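Local coordinates for BH1328 protein (Bacillus halodurans, PDB 2O5A), which probably acts as a ribosomal silencing factor, binding ribosomal protein uL14 on the large subunit and so blocking subunit association and repressing translation, at residues I39-S44 with R95-L100. Residues are numbered along the deposited sequence; the frame is centred on the assembly and turned at random.
Sequences ICHGNS and RAYYNL
His41, near the end of strand 36-42, and Tyr97, in the loop after strand 85-91, face each other with their CA atoms 8.4 Å apart, too far for the backbones to pair, so side chains make nearly all of the contact. Tyr97 CG lies anti to the backbone N (chi1 174°), which sends the phenol across to the strand. His41 lays its CB over one face of this ring, 4.1 Å from CB to the Tyr97 centroid, an off-centre CH-pi contact. The imidazole and the phenol are inclined to each other at 74°. Strand 36-42 is an inner strand of the mixed sheet of this Iojap/RsfS fold, parallel to 85-91, and the loop folds back over one face of that sheet, where Tyr97 also meets the Phe90 ring. Ile39 puts CG2 at the edge of the phenol, 4.0 Å from Tyr97 CE1. Leu100 CD2 touches both Ile39 branches, CD1 and CG2, each at 3.7 Å, and Leu100 also rests on Phe90. With the phenol gone, as for an alanine at Tyr97, Ile39 CG2 and His41 CB would probably lose their aromatic neighbour, leaving the Ile39-Leu100 contact to join the two segments.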
loop_
_atom_site.group_PDB
_atom_site.type_symbol
_atom_site.label_atom_id
_atom_site.label_comp_id
_atom_site.label_asym_id
_atom_site.label_seq_id
_atom_site.Cartn_x
_atom_site.Cartn_y
_atom_site.Cartn_z
ATOM N N ILE A 39 4.726 -9.878 5.150
ATOM C CA ILE A 39 5.789 -9.128 4.495
ATOM C C ILE A 39 7.189 -9.667 4.750
ATOM O O ILE A 39 7.505 -10.167 5.833
ATOM C CB ILE A 39 5.735 -7.655 4.902
ATOM C CG1 ILE A 39 4.263 -7.234 4.907
ATOM C CG2 ILE A 39 6.617 -6.813 3.977
ATOM C CD1 ILE A 39 3.982 -5.844 5.286
ATOM N N CYS A 40 8.017 -9.558 3.724
ATOM C CA CYS A 40 9.392 -10.013 3.778
ATOM C C CYS A 40 10.096 -9.502 2.538
ATOM O O CYS A 40 9.480 -8.856 1.686
ATOM C CB CYS A 40 9.441 -11.538 3.821
ATOM S SG CYS A 40 8.738 -12.337 2.362
ATOM N N HIS A 41 11.385 -9.790 2.430
ATOM C CA HIS A 41 12.133 -9.327 1.279
ATOM C C HIS A 41 13.292 -10.238 0.912
ATOM O O HIS A 41 13.743 -11.056 1.716
ATOM C CB HIS A 41 12.656 -7.912 1.533
ATOM C CG HIS A 41 13.849 -7.857 2.435
ATOM N ND1 HIS A 41 15.044 -8.473 2.127
ATOM C CD2 HIS A 41 14.033 -7.262 3.638
ATOM C CE1 HIS A 41 15.910 -8.254 3.098
ATOM N NE2 HIS A 41 15.325 -7.524 4.025
ATOM N N GLY A 42 13.759 -10.081 -0.321
ATOM C CA GLY A 42 14.883 -10.857 -0.812
ATOM C C GLY A 42 16.015 -9.884 -1.061
ATOM O O GLY A 42 15.778 -8.681 -1.176
ATOM N N ASN A 43 17.242 -10.385 -1.148
ATOM C CA ASN A 43 18.393 -9.519 -1.368
ATOM C C ASN A 43 18.764 -9.380 -2.840
ATOM O O ASN A 43 19.692 -8.650 -3.188
ATOM C CB ASN A 43 19.590 -10.034 -0.573
ATOM C CG ASN A 43 19.297 -10.136 0.912
ATOM O OD1 ASN A 43 18.734 -9.219 1.507
ATOM N ND2 ASN A 43 19.678 -11.256 1.515
ATOM N N SER A 44 18.038 -10.086 -3.698
ATOM C CA SER A 44 18.277 -10.035 -5.136
ATOM C C SER A 44 16.985 -10.442 -5.825
ATOM O O SER A 44 16.110 -11.043 -5.204
ATOM C CB SER A 44 19.395 -11.000 -5.536
ATOM O OG SER A 44 18.969 -12.348 -5.445
ATOM N N ARG A 95 11.619 0.692 -2.840
ATOM C CA ARG A 95 11.252 1.842 -2.017
ATOM C C ARG A 95 9.910 1.723 -1.300
ATOM O O ARG A 95 9.792 2.103 -0.136
ATOM C CB ARG A 95 11.266 3.126 -2.854
ATOM C CG ARG A 95 12.652 3.546 -3.321
ATOM C CD ARG A 95 12.681 5.012 -3.727
ATOM N NE ARG A 95 11.933 5.270 -4.953
ATOM C CZ ARG A 95 11.774 6.477 -5.489
ATOM N NH1 ARG A 95 12.310 7.540 -4.905
ATOM N NH2 ARG A 95 11.087 6.621 -6.612
ATOM N N ALA A 96 8.898 1.206 -1.990
ATOM C CA ALA A 96 7.579 1.053 -1.384
ATOM C C ALA A 96 7.677 0.138 -0.169
ATOM O O ALA A 96 6.761 0.071 0.651
ATOM C CB ALA A 96 6.598 0.475 -2.397
ATOM N N TYR A 97 8.803 -0.558 -0.065
ATOM C CA TYR A 97 9.060 -1.483 1.030
ATOM C C TYR A 97 9.459 -0.745 2.306
ATOM O O TYR A 97 9.367 -1.291 3.405
ATOM C CB TYR A 97 10.160 -2.467 0.612
ATOM C CG TYR A 97 10.625 -3.403 1.704
ATOM C CD1 TYR A 97 9.715 -4.176 2.423
ATOM C CD2 TYR A 97 11.980 -3.529 2.006
ATOM C CE1 TYR A 97 10.141 -5.045 3.422
ATOM C CE2 TYR A 97 12.417 -4.395 3.001
ATOM C CZ TYR A 97 11.489 -5.150 3.703
ATOM O OH TYR A 97 11.907 -6.001 4.699
ATOM N N TYR A 98 9.899 0.501 2.155
ATOM C CA TYR A 98 10.298 1.307 3.302
ATOM C C TYR A 98 9.254 2.376 3.600
ATOM O O TYR A 98 9.378 3.139 4.558
ATOM C CB TYR A 98 11.665 1.947 3.051
ATOM C CG TYR A 98 12.764 0.925 2.854
ATOM C CD1 TYR A 98 13.079 0.445 1.583
ATOM C CD2 TYR A 98 13.462 0.409 3.944
ATOM C CE1 TYR A 98 14.059 -0.534 1.404
ATOM C CE2 TYR A 98 14.441 -0.569 3.777
ATOM C CZ TYR A 98 14.736 -1.034 2.505
ATOM O OH TYR A 98 15.696 -2.006 2.341
ATOM N N ASN A 99 8.221 2.414 2.765
ATOM C CA ASN A 99 7.117 3.357 2.919
ATOM C C ASN A 99 5.868 2.550 3.227
ATOM O O ASN A 99 4.754 3.075 3.243
ATOM C CB ASN A 99 6.916 4.159 1.632
ATOM C CG ASN A 99 7.978 5.223 1.436
ATOM O OD1 ASN A 99 8.073 5.831 0.371
ATOM N ND2 ASN A 99 8.774 5.463 2.471
ATOM N N LEU A 100 6.075 1.261 3.471
ATOM C CA LEU A 100 4.990 0.347 3.784
ATOM C C LEU A 100 4.403 0.743 5.133
ATOM O O LEU A 100 3.456 0.126 5.623
ATOM C CB LEU A 100 5.531 -1.080 3.833
ATOM C CG LEU A 100 4.718 -2.138 3.090
ATOM C CD1 LEU A 100 4.310 -1.622 1.720
ATOM C CD2 LEU A 100 5.546 -3.397 2.957
#